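Local coordinates for thioredoxin family protein (Pseudomonas aeruginosa, PDB 1Z6N) that is of unknown function but has a thioredoxin-type fold, binds magnesium in the crystal, and may act in thiol-disulfide chemistry as its relatives do, at residues A2-L7 / R57-G62; P84-A89 / D157-I162; L113-D118 / L124-E129. All blocks are in the same frame, centred on the assembly; numbering follows the deposited sequence.

Contact 1: residues A2-L7 / R57-G62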
ATOM      1  N   ALA A   2     -11.548   5.687  16.895  1.00 14.88           N
ATOM      2  CA  ALA A   2     -12.178   4.616  16.104  1.00 13.38           C
ATOM      3  C   ALA A   2     -11.290   3.373  16.122  1.00 12.65           C
ATOM      4  O   ALA A   2     -10.066   3.503  16.100  1.00 13.84           O
ATOM      5  CB  ALA A   2     -12.436   5.066  14.664  1.00 13.29           C
ATOM      6  N   SER A   3     -11.893   2.182  16.172  1.00 11.34           N
ATOM      7  CA  SER A   3     -11.100   0.948  16.094  1.00  9.85           C
ATOM      8  C   SER A   3     -10.561   0.790  14.668  1.00  9.93           C
ATOM      9  O   SER A   3     -11.085   1.388  13.718  1.00 10.12           O
ATOM     10  CB  SER A   3     -11.932  -0.279  16.466  1.00 10.41           C
ATOM     11  OG  SER A   3     -12.938  -0.490  15.470  1.00  9.82           O
ATOM     12  N   TYR A   4      -9.532  -0.035  14.498  1.00  9.61           N
ATOM     13  CA  TYR A   4      -9.067  -0.342  13.149  1.00  8.89           C
ATOM     14  C   TYR A   4     -10.177  -0.992  12.315  1.00  8.73           C
ATOM     15  O   TYR A   4     -10.279  -0.753  11.103  1.00  9.12           O
ATOM     16  CB  TYR A   4      -7.847  -1.261  13.174  1.00  9.00           C
ATOM     17  CG  TYR A   4      -6.604  -0.594  13.715  1.00  8.65           C
ATOM     18  CD1 TYR A   4      -6.166   0.617  13.210  1.00  9.13           C
ATOM     19  CD2 TYR A   4      -5.859  -1.191  14.723  1.00 10.03           C
ATOM     20  CE1 TYR A   4      -5.014   1.238  13.693  1.00  9.73           C
ATOM     21  CE2 TYR A   4      -4.698  -0.586  15.220  1.00 10.92           C
ATOM     22  CZ  TYR A   4      -4.281   0.628  14.697  1.00 10.28           C
ATOM     23  OH  TYR A   4      -3.153   1.252  15.172  1.00 10.71           O
ATOM     24  N   ALA A   5     -11.007  -1.816  12.954  1.00  8.66           N
ATOM     25  CA  ALA A   5     -12.136  -2.446  12.243  1.00  8.30           C
ATOM     26  C   ALA A   5     -13.103  -1.392  11.725  1.00  8.49           C
ATOM     27  O   ALA A   5     -13.537  -1.466  10.580  1.00  9.13           O
ATOM     28  CB  ALA A   5     -12.847  -3.455  13.147  1.00  8.67           C
ATOM     29  N   GLU A   6     -13.399  -0.395  12.557  1.00  8.62           N
ATOM     30  CA  GLU A   6     -14.294   0.697  12.168  1.00  9.62           C
ATOM     31  C   GLU A   6     -13.717   1.523  11.014  1.00  8.50           C
ATOM     32  O   GLU A   6     -14.426   1.872  10.057  1.00  8.63           O
ATOM     33  CB  GLU A   6     -14.617   1.594  13.374  1.00  9.31           C
ATOM     34  CG  GLU A   6     -15.541   0.898  14.362  1.00 11.82           C
ATOM     35  CD  GLU A   6     -15.761   1.659  15.651  1.00 12.52           C
ATOM     36  OE1 GLU A   6     -14.887   2.448  16.077  1.00 12.64           O
ATOM     37  OE2 GLU A   6     -16.831   1.441  16.268  1.00 18.71           O
ATOM     38  N   LEU A   7     -12.423   1.827  11.094  1.00  8.24           N
ATOM     39  CA  LEU A   7     -11.764   2.575  10.026  1.00  7.95           C
ATOM     40  C   LEU A   7     -11.679   1.763   8.750  1.00  8.58           C
ATOM     41  O   LEU A   7     -11.959   2.268   7.658  1.00  8.28           O
ATOM     42  CB  LEU A   7     -10.347   2.978  10.444  1.00  7.88           C
ATOM     43  CG  LEU A   7     -10.309   3.985  11.602  1.00  8.32           C
ATOM     44  CD1 LEU A   7      -8.887   4.155  12.119  1.00 11.15           C
ATOM     45  CD2 LEU A   7     -10.877   5.346  11.134  1.00  8.58           C
ATOM     46  N   ARG A  57      -5.412  -7.571   6.313  1.00 10.00           N
ATOM     47  CA  ARG A  57      -6.080  -6.342   5.914  1.00 10.84           C
ATOM     48  C   ARG A  57      -5.070  -5.209   5.887  1.00 10.26           C
ATOM     49  O   ARG A  57      -4.310  -5.030   6.843  1.00 10.98           O
ATOM     50  CB  ARG A  57      -7.206  -6.030   6.893  1.00 11.48           C
ATOM     51  CG  ARG A  57      -8.335  -7.042   6.809  1.00 15.10           C
ATOM     52  CD  ARG A  57      -9.478  -6.627   7.695  1.00 21.06           C
ATOM     53  NE  ARG A  57     -10.520  -7.645   7.776  1.00 25.37           N
ATOM     54  CZ  ARG A  57     -10.552  -8.611   8.689  1.00 26.95           C
ATOM     55  NH1 ARG A  57      -9.594  -8.699   9.602  1.00 28.48           N
ATOM     56  NH2 ARG A  57     -11.545  -9.486   8.692  1.00 27.88           N
ATOM     57  N   LEU A  58      -5.054  -4.450   4.791  1.00  8.58           N
ATOM     58  CA  LEU A  58      -4.187  -3.292   4.673  1.00  8.12           C
ATOM     59  C   LEU A  58      -5.083  -2.064   4.829  1.00  7.82           C
ATOM     60  O   LEU A  58      -5.871  -1.753   3.932  1.00  8.08           O
ATOM     61  CB  LEU A  58      -3.471  -3.285   3.310  1.00  8.28           C
ATOM     62  CG  LEU A  58      -2.635  -4.520   2.943  1.00  9.99           C
ATOM     63  CD1 LEU A  58      -1.863  -4.335   1.631  1.00 10.10           C
ATOM     64  CD2 LEU A  58      -1.685  -4.903   4.066  1.00 10.58           C
ATOM     65  N   LEU A  59      -5.004  -1.432   6.001  1.00  7.04           N
ATOM     66  CA  LEU A  59      -5.682  -0.157   6.244  1.00  7.52           C
ATOM     67  C   LEU A  59      -4.758   0.946   5.762  1.00  7.36           C
ATOM     68  O   LEU A  59      -3.665   1.155   6.301  1.00  7.46           O
ATOM     69  CB  LEU A  59      -6.013   0.034   7.726  1.00  7.09           C
ATOM     70  CG  LEU A  59      -6.638   1.383   8.096  1.00  8.07           C
ATOM     71  CD1 LEU A  59      -7.959   1.636   7.331  1.00  7.99           C
ATOM     72  CD2 LEU A  59      -6.875   1.432   9.595  1.00  9.57           C
ATOM     73  N   VAL A  60      -5.205   1.651   4.727  1.00  7.69           N
ATOM     74  CA  VAL A  60      -4.342   2.605   4.052  1.00  8.13           C
ATOM     75  C   VAL A  60      -4.862   4.022   4.176  1.00  8.36           C
ATOM     76  O   VAL A  60      -6.045   4.246   4.002  1.00  8.64           O
ATOM     77  CB  VAL A  60      -4.282   2.284   2.536  1.00  8.06           C
ATOM     78  CG1 VAL A  60      -3.403   3.290   1.794  1.00  9.72           C
ATOM     79  CG2 VAL A  60      -3.769   0.864   2.297  1.00  8.41           C
ATOM     80  N   ALA A  61      -3.985   4.975   4.492  1.00  7.67           N
ATOM     81  CA  ALA A  61      -4.346   6.387   4.336  1.00  7.61           C
ATOM     82  C   ALA A  61      -3.639   6.891   3.080  1.00  8.06           C
ATOM     83  O   ALA A  61      -2.415   6.789   2.948  1.00  7.75           O
ATOM     84  CB  ALA A  61      -3.914   7.200   5.544  1.00  7.66           C
ATOM     85  N   GLY A  62      -4.426   7.407   2.138  1.00  7.59           N
ATOM     86  CA  GLY A  62      -3.865   7.805   0.857  1.00  8.67           C
ATOM     87  C   GLY A  62      -4.780   8.755   0.121  1.00  8.44           C
ATOM     88  O   GLY A  62      -5.935   8.952   0.509  1.00 10.30           O
TER
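Leu59 of strand 56-61 packs against the start of helix 4-10 and meets two residues there, Tyr4 and Leu7. Its branch CD2 does most of the touching. This methyl lies 3.8 Å from Tyr4 CD1, a ring carbon next to CG, and approaches the ring obliquely. The two side chains cross at about a right angle. The same CD2 is 3.9 Å from Leu7 CB, one helical turn further on. The other branch, Leu59 CD1, rests against the backbone of Leu7, 4.0 Å from Leu7 C. The fork of Leu59 is thus set against the helix, one prong shared by Tyr4 and Leu7. Leu59 CG stands anti to its own backbone N (chi1 176°), which turns CG toward the helix; chi2 of 59° then sets where the two methyls lie. The Tyr4 ring also has Arg103 as a cation-pi partner and packs on Leu115 and Leu117 of the adjacent strand. Leu59 and Leu7 are buried, and no hydrogen bond joins the two segments here.

The outer side of the helix is different. Glu6 is exposed, and Ser3 and Glu6 pair with each other there. Ser3 OG accepts from Glu6 N at 3.0 Å. Glu6 OE1 accepts in return from Ser3 N, also at 3.0 Å, on the anti side of the carboxylate and 31° out of its plane.

Ser3 and Glu6 form a classic capping box at the N-terminus of a helix, which here packs through Tyr4 and Leu7 on a central strand of the thioredoxin-type sheet.

Contact 2: residues P84-A89 / D157-I162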
ATOM      1  N   PRO A  84      -6.255 -12.866  -3.087  1.00 12.16           N
ATOM      2  CA  PRO A  84      -7.497 -12.397  -2.463  1.00 12.85           C
ATOM      3  C   PRO A  84      -7.476 -12.400  -0.927  1.00 12.87           C
ATOM      4  O   PRO A  84      -8.277 -11.699  -0.315  1.00 13.84           O
ATOM      5  CB  PRO A  84      -8.559 -13.377  -3.001  1.00 13.36           C
ATOM      6  CG  PRO A  84      -7.783 -14.527  -3.537  1.00 13.53           C
ATOM      7  CD  PRO A  84      -6.532 -13.930  -4.068  1.00 12.53           C
ATOM      8  N   ASN A  85      -6.562 -13.160  -0.319  1.00 12.57           N
ATOM      9  CA  ASN A  85      -6.401 -13.165   1.139  1.00 12.08           C
ATOM     10  C   ASN A  85      -5.933 -11.818   1.697  1.00 11.31           C
ATOM     11  O   ASN A  85      -6.046 -11.566   2.905  1.00 11.72           O
ATOM     12  CB  ASN A  85      -5.440 -14.268   1.596  1.00 12.35           C
ATOM     13  CG  ASN A  85      -6.114 -15.634   1.709  1.00 13.01           C
ATOM     14  OD1 ASN A  85      -5.445 -16.668   1.684  1.00 15.47           O
ATOM     15  ND2 ASN A  85      -7.436 -15.638   1.842  1.00 13.58           N
ATOM     16  N   ILE A  86      -5.378 -10.976   0.825  1.00 10.03           N
ATOM     17  CA  ILE A  86      -4.965  -9.614   1.190  1.00 10.51           C
ATOM     18  C   ILE A  86      -6.045  -8.662   0.674  1.00 10.35           C
ATOM     19  O   ILE A  86      -6.453  -8.762  -0.477  1.00  9.96           O
ATOM     20  CB  ILE A  86      -3.603  -9.235   0.540  1.00 10.37           C
ATOM     21  CG1 ILE A  86      -2.468 -10.122   1.062  1.00 11.24           C
ATOM     22  CG2 ILE A  86      -3.260  -7.754   0.793  1.00 10.97           C
ATOM     23  CD1 ILE A  86      -1.217 -10.083   0.200  1.00 11.82           C
ATOM     24  N   GLU A  87      -6.520  -7.755   1.528  1.00  9.89           N
ATOM     25  CA  GLU A  87      -7.524  -6.767   1.124  1.00 11.51           C
ATOM     26  C   GLU A  87      -7.142  -5.363   1.595  1.00 10.30           C
ATOM     27  O   GLU A  87      -6.792  -5.198   2.766  1.00 10.81           O
ATOM     28  CB  GLU A  87      -8.905  -7.087   1.714  1.00 11.53           C
ATOM     29  CG  GLU A  87     -10.009  -6.163   1.144  1.00 15.78           C
ATOM     30  CD  GLU A  87     -11.409  -6.338   1.763  1.00 16.04           C
ATOM     31  OE1 GLU A  87     -11.628  -7.267   2.564  1.00 21.44           O
ATOM     32  OE2 GLU A  87     -12.293  -5.512   1.429  1.00 23.59           O
ATOM     33  N   LEU A  88      -7.242  -4.379   0.693  1.00  9.89           N
ATOM     34  CA  LEU A  88      -6.977  -2.960   0.995  1.00 10.55           C
ATOM     35  C   LEU A  88      -8.275  -2.216   1.205  1.00  9.90           C
ATOM     36  O   LEU A  88      -9.236  -2.438   0.469  1.00  9.88           O
ATOM     37  CB  LEU A  88      -6.289  -2.239  -0.186  1.00 11.72           C
ATOM     38  CG  LEU A  88      -4.812  -2.384  -0.511  1.00 14.58           C
ATOM     39  CD1 LEU A  88      -4.505  -3.814  -0.927  1.00 14.57           C
ATOM     40  CD2 LEU A  88      -4.433  -1.421  -1.628  1.00 13.11           C
ATOM     41  N   ALA A  89      -8.270  -1.296   2.175  1.00  8.24           N
ATOM     42  CA  ALA A  89      -9.334  -0.285   2.266  1.00  7.89           C
ATOM     43  C   ALA A  89      -8.636   1.026   2.540  1.00  8.26           C
ATOM     44  O   ALA A  89      -7.683   1.073   3.334  1.00  8.11           O
ATOM     45  CB  ALA A  89     -10.289  -0.605   3.381  1.00  9.59           C
ATOM     46  N   ASP A 157       7.964  -5.462   0.662  1.00  7.11           N
ATOM     47  CA  ASP A 157       8.010  -4.884   2.008  1.00  6.93           C
ATOM     48  C   ASP A 157       6.798  -5.333   2.832  1.00  6.85           C
ATOM     49  O   ASP A 157       6.923  -5.682   4.014  1.00  6.85           O
ATOM     50  CB  ASP A 157       8.034  -3.353   1.974  1.00  7.26           C
ATOM     51  CG  ASP A 157       9.380  -2.768   1.554  1.00  7.78           C
ATOM     52  OD1 ASP A 157      10.306  -3.518   1.131  1.00  8.42           O
ATOM     53  OD2 ASP A 157       9.484  -1.522   1.653  1.00  8.09           O
ATOM     54  N   VAL A 158       5.609  -5.282   2.228  1.00  7.31           N
ATOM     55  CA  VAL A 158       4.391  -5.682   2.946  1.00  8.45           C
ATOM     56  C   VAL A 158       4.419  -7.181   3.244  1.00  9.01           C
ATOM     57  O   VAL A 158       4.057  -7.601   4.348  1.00  8.97           O
ATOM     58  CB  VAL A 158       3.124  -5.274   2.168  1.00  8.84           C
ATOM     59  CG1 VAL A 158       1.889  -5.968   2.726  1.00  8.87           C
ATOM     60  CG2 VAL A 158       2.972  -3.752   2.230  1.00  9.14           C
ATOM     61  N   LEU A 159       4.876  -7.985   2.283  1.00  9.20           N
ATOM     62  CA  LEU A 159       4.986  -9.424   2.529  1.00  9.74           C
ATOM     63  C   LEU A 159       5.944  -9.729   3.674  1.00 10.23           C
ATOM     64  O   LEU A 159       5.678 -10.641   4.462  1.00 11.34           O
ATOM     65  CB  LEU A 159       5.394 -10.211   1.271  1.00 10.28           C
ATOM     66  CG  LEU A 159       4.342 -10.261   0.156  1.00 11.63           C
ATOM     67  CD1 LEU A 159       4.732 -11.237  -0.940  1.00 11.94           C
ATOM     68  CD2 LEU A 159       2.917 -10.554   0.667  1.00 15.92           C
ATOM     69  N   ALA A 160       7.042  -8.977   3.784  1.00 10.26           N
ATOM     70  CA  ALA A 160       8.002  -9.195   4.885  1.00 10.52           C
ATOM     71  C   ALA A 160       7.340  -9.003   6.247  1.00 10.74           C
ATOM     72  O   ALA A 160       7.625  -9.738   7.198  1.00 10.50           O
ATOM     73  CB  ALA A 160       9.223  -8.282   4.761  1.00 10.02           C
ATOM     74  N   ILE A 161       6.456  -8.014   6.345  1.00 10.91           N
ATOM     75  CA  ILE A 161       5.708  -7.808   7.586  1.00 12.19           C
ATOM     76  C   ILE A 161       4.851  -9.026   7.907  1.00 13.28           C
ATOM     77  O   ILE A 161       4.906  -9.542   9.033  1.00 13.85           O
ATOM     78  CB  ILE A 161       4.836  -6.537   7.530  1.00 12.03           C
ATOM     79  CG1 ILE A 161       5.726  -5.296   7.522  1.00 13.21           C
ATOM     80  CG2 ILE A 161       3.841  -6.501   8.707  1.00 12.00           C
ATOM     81  CD1 ILE A 161       5.037  -4.062   6.960  1.00 12.12           C
ATOM     82  N   ILE A 162       4.073  -9.485   6.927  1.00 14.82           N
ATOM     83  CA  ILE A 162       3.238 -10.682   7.083  1.00 16.18           C
ATOM     84  C   ILE A 162       4.078 -11.915   7.452  1.00 17.27           C
ATOM     85  O   ILE A 162       3.711 -12.672   8.356  1.00 17.62           O
ATOM     86  CB  ILE A 162       2.395 -10.950   5.818  1.00 15.90           C
ATOM     87  CG1 ILE A 162       1.397  -9.802   5.584  1.00 15.48           C
ATOM     88  CG2 ILE A 162       1.664 -12.287   5.926  1.00 17.26           C
ATOM     89  CD1 ILE A 162       0.729  -9.823   4.222  1.00 15.80           C
TER
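One face of the central sheet of this alpha-beta-alpha sandwich is covered here by the C-terminal helix 151-164, which meets the edge strand 86-91 through three buried aliphatic side chains. Ile86 supplies the strand side. Its terminal methyl CD1 is the touching atom, 4.2 Å from Leu159 CD2. The same methyl lies 4.5 Å from Ile162 CD1. Ile86 has CG1 beside its backbone N (chi1 -64°) and an extended outer bond (chi2 163°), which sends CD1 out toward the helix. Leu159 and Ile162 are three positions apart, so both can present a methyl to the single tip of Ile86. Ile86 and Leu159 cross at about a right angle.

In the thioredoxin fold, helices pack on both faces of a central sheet, and this is one such helix-on-sheet layer. The touch is light: 88 Å² is buried between the segments, and the backbones stay apart, with the CA atoms of Ile86 and Leu159 10.0 Å from each other. Other groups complete the layer. Ile86 also packs on Leu58 of the neighbouring strand, and Ile162 on Tyr56. Leu159 also touches Leu45 and Leu49 of helix 43-50.

Contact 3: residues L113-D118 / L124-E129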
ATOM      1  N   LEU A 113       0.229   5.787   3.981  1.00  7.75           N
ATOM      2  CA  LEU A 113       0.499   5.092   5.223  1.00  8.17           C
ATOM      3  C   LEU A 113      -0.275   3.782   5.154  1.00  8.46           C
ATOM      4  O   LEU A 113      -1.501   3.801   5.031  1.00  9.08           O
ATOM      5  CB  LEU A 113       0.025   5.945   6.410  1.00  8.51           C
ATOM      6  CG  LEU A 113       0.010   5.269   7.786  1.00 10.05           C
ATOM      7  CD1 LEU A 113       1.431   4.883   8.197  1.00  9.70           C
ATOM      8  CD2 LEU A 113      -0.635   6.185   8.846  1.00 11.53           C
ATOM      9  N   VAL A 114       0.442   2.660   5.217  1.00  8.06           N
ATOM     10  CA  VAL A 114      -0.170   1.361   5.073  1.00  7.93           C
ATOM     11  C   VAL A 114       0.021   0.579   6.370  1.00  8.26           C
ATOM     12  O   VAL A 114       1.147   0.239   6.736  1.00  8.65           O
ATOM     13  CB  VAL A 114       0.441   0.570   3.894  1.00  8.90           C
ATOM     14  CG1 VAL A 114      -0.223  -0.782   3.759  1.00  9.28           C
ATOM     15  CG2 VAL A 114       0.294   1.355   2.568  1.00  8.27           C
ATOM     16  N   LEU A 115      -1.086   0.298   7.047  1.00  7.86           N
ATOM     17  CA  LEU A 115      -1.046  -0.502   8.271  1.00  7.72           C
ATOM     18  C   LEU A 115      -1.418  -1.936   7.932  1.00  7.63           C
ATOM     19  O   LEU A 115      -2.482  -2.183   7.363  1.00  7.94           O
ATOM     20  CB  LEU A 115      -2.010   0.088   9.306  1.00  7.85           C
ATOM     21  CG  LEU A 115      -1.782   1.569   9.653  1.00  8.90           C
ATOM     22  CD1 LEU A 115      -2.811   1.974  10.710  1.00  9.69           C
ATOM     23  CD2 LEU A 115      -0.367   1.817  10.171  1.00 10.37           C
ATOM     24  N   VAL A 116      -0.531  -2.876   8.255  1.00  7.83           N
ATOM     25  CA  VAL A 116      -0.750  -4.284   7.954  1.00  8.76           C
ATOM     26  C   VAL A 116      -1.375  -4.933   9.171  1.00  9.21           C
ATOM     27  O   VAL A 116      -0.766  -4.953  10.253  1.00  9.32           O
ATOM     28  CB  VAL A 116       0.575  -4.993   7.587  1.00  9.08           C
ATOM     29  CG1 VAL A 116       0.325  -6.456   7.245  1.00 10.89           C
ATOM     30  CG2 VAL A 116       1.250  -4.260   6.431  1.00 11.01           C
ATOM     31  N   LEU A 117      -2.595  -5.428   9.002  1.00  8.81           N
ATOM     32  CA  LEU A 117      -3.378  -5.992  10.102  1.00  9.67           C
ATOM     33  C   LEU A 117      -3.673  -7.462   9.824  1.00  9.95           C
ATOM     34  O   LEU A 117      -3.833  -7.859   8.665  1.00  9.70           O
ATOM     35  CB  LEU A 117      -4.693  -5.232  10.274  1.00  9.91           C
ATOM     36  CG  LEU A 117      -4.651  -3.721  10.509  1.00 12.41           C
ATOM     37  CD1 LEU A 117      -5.986  -3.103  10.148  1.00 14.55           C
ATOM     38  CD2 LEU A 117      -4.373  -3.427  11.957  1.00 15.17           C
ATOM     39  N   ASP A 118      -3.743  -8.269  10.878  1.00 10.48           N
ATOM     40  CA  ASP A 118      -4.146  -9.660  10.712  1.00 11.63           C
ATOM     41  C   ASP A 118      -5.674  -9.799  10.755  1.00 13.02           C
ATOM     42  O   ASP A 118      -6.389  -8.790  10.784  1.00 13.12           O
ATOM     43  CB  ASP A 118      -3.427 -10.569  11.721  1.00 11.13           C
ATOM     44  CG  ASP A 118      -3.921 -10.400  13.155  1.00 11.38           C
ATOM     45  OD1 ASP A 118      -4.922  -9.695  13.388  1.00 11.37           O
ATOM     46  OD2 ASP A 118      -3.289 -11.009  14.051  1.00 12.76           O
ATOM     47  N   LEU A 124       0.403  -5.490  12.699  1.00  8.57           N
ATOM     48  CA  LEU A 124       1.631  -6.260  12.520  1.00  8.48           C
ATOM     49  C   LEU A 124       2.818  -5.399  12.119  1.00  8.64           C
ATOM     50  O   LEU A 124       3.972  -5.761  12.389  1.00  9.23           O
ATOM     51  CB  LEU A 124       1.414  -7.357  11.466  1.00  8.79           C
ATOM     52  CG  LEU A 124       0.210  -8.290  11.653  1.00 10.14           C
ATOM     53  CD1 LEU A 124       0.156  -9.326  10.534  1.00 12.19           C
ATOM     54  CD2 LEU A 124       0.230  -8.980  13.005  1.00 11.55           C
ATOM     55  N   GLY A 125       2.543  -4.280  11.441  1.00  8.19           N
ATOM     56  CA  GLY A 125       3.601  -3.390  11.006  1.00  8.79           C
ATOM     57  C   GLY A 125       3.075  -2.355  10.042  1.00  8.95           C
ATOM     58  O   GLY A 125       1.865  -2.287   9.801  1.00  8.63           O
ATOM     59  N   ARG A 126       3.997  -1.556   9.509  1.00  9.58           N
ATOM     60  CA  ARG A 126       3.655  -0.420   8.664  1.00 10.09           C
ATOM     61  C   ARG A 126       4.574  -0.304   7.469  1.00 10.00           C
ATOM     62  O   ARG A 126       5.789  -0.570   7.567  1.00  9.21           O
ATOM     63  CB  ARG A 126       3.827   0.897   9.427  1.00 11.59           C
ATOM     64  CG  ARG A 126       3.306   0.949  10.808  1.00 13.98           C
ATOM     65  CD  ARG A 126       3.965   2.118  11.499  1.00 13.97           C
ATOM     66  NE  ARG A 126       3.559   2.178  12.891  1.00 14.51           N
ATOM     67  CZ  ARG A 126       3.724   3.244  13.665  1.00 15.30           C
ATOM     68  NH1 ARG A 126       4.283   4.342  13.178  1.00 15.59           N
ATOM     69  NH2 ARG A 126       3.313   3.206  14.918  1.00 15.78           N
ATOM     70  N   PHE A 127       3.983   0.172   6.375  1.00  8.91           N
ATOM     71  CA  PHE A 127       4.716   0.662   5.200  1.00  8.94           C
ATOM     72  C   PHE A 127       4.441   2.167   5.149  1.00  9.19           C
ATOM     73  O   PHE A 127       3.286   2.585   5.269  1.00  9.33           O
ATOM     74  CB  PHE A 127       4.218  -0.056   3.946  1.00  9.20           C
ATOM     75  CG  PHE A 127       4.771   0.483   2.644  1.00  8.87           C
ATOM     76  CD1 PHE A 127       5.786  -0.197   1.958  1.00  8.32           C
ATOM     77  CD2 PHE A 127       4.258   1.655   2.086  1.00  9.68           C
ATOM     78  CE1 PHE A 127       6.272   0.295   0.739  1.00  8.70           C
ATOM     79  CE2 PHE A 127       4.728   2.144   0.867  1.00  8.31           C
ATOM     80  CZ  PHE A 127       5.743   1.469   0.194  1.00  9.18           C
ATOM     81  N   VAL A 128       5.478   2.987   5.002  1.00  9.06           N
ATOM     82  CA  VAL A 128       5.287   4.433   5.097  1.00  9.13           C
ATOM     83  C   VAL A 128       5.918   5.144   3.905  1.00  8.82           C
ATOM     84  O   VAL A 128       7.159   5.186   3.780  1.00  8.59           O
ATOM     85  CB  VAL A 128       5.868   5.039   6.412  1.00  9.29           C
ATOM     86  CG1 VAL A 128       5.494   6.518   6.507  1.00 10.73           C
ATOM     87  CG2 VAL A 128       5.392   4.271   7.652  1.00  9.64           C
ATOM     88  N   GLU A 129       5.047   5.677   3.042  1.00  8.76           N
ATOM     89  CA  GLU A 129       5.415   6.526   1.907  1.00  9.07           C
ATOM     90  C   GLU A 129       6.093   5.831   0.717  1.00  8.38           C
ATOM     91  O   GLU A 129       5.577   5.892  -0.404  1.00  8.32           O
ATOM     92  CB  GLU A 129       6.223   7.754   2.356  1.00  9.04           C
ATOM     93  CG  GLU A 129       6.189   8.901   1.349  1.00 10.50           C
ATOM     94  CD  GLU A 129       6.787  10.198   1.878  1.00 11.33           C
ATOM     95  OE1 GLU A 129       7.831  10.143   2.551  1.00 14.72           O
ATOM     96  OE2 GLU A 129       6.211  11.272   1.617  1.00 13.91           O
TER
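Val116 O accepts the N-H of Leu124 N at 2.8 Å. The N-H of the same residue, Val116 N, goes to Gly125 O at 2.9 Å. Leu124 and Gly125 therefore both face Val116, which is a classic beta bulge. Beyond it the pairing is regular. Val114 and Phe127 form a hydrogen-bonded pair with a bond each way, Val114 N to Phe127 O at 2.8 Å and Phe127 N to Val114 O at 2.9 Å. Val114 O also takes a CA-H contact from Arg126 CA at 3.2 Å.

These strands, 113-117 and 123-128, form the antiparallel beta hairpin at one edge of the thioredoxin-type sheet. On the face of Val114 and Val116, Val114 CB meets Phe127 CB at 3.8 Å. Phe127 has CG anti to its backbone N (chi1 173°), and Val114 CG2 approaches the ring obliquely, near CD2. That face is covered by helices 67-82 and 151-164. On the opposite face Leu115 and Arg126 lie side by side, with Leu115 CD2 3.8 Å from Arg126 CG. The guanidinium of Arg126 goes on to bond Leu104 O through NH2. Leu113 and Val128 also run alongside each other there. At the turn end the side chains of Leu124 and Asp118 cross at about a right angle, with Leu124 CD1 4.0 Å from Asp118 CB, while Asp118 OD1 accepts from Asn122 N.

In the fold
From the N terminus, contact 1 comes first: it brings helix 4-10 onto strand 56-61 and closes a loop of 49 mostly helical residues. After it ends, contact 2 opens on strand 86-91 and closes only at helix 151-164, near the C terminus. Contact 3 is nested inside that long loop as a tight hairpin with five residues between its segments. All three reach one sheet, ordered 86-91, 56-61, 113-117, 123-128. Strand 56-61 of contact 1 bonds to both neighbours, Leu58 N to Glu87 O and Arg57 O to Leu117 N. Ile161 of helix 151-164 packs on Val116 and Gly125, so contacts 2 and 3 share one helix layer.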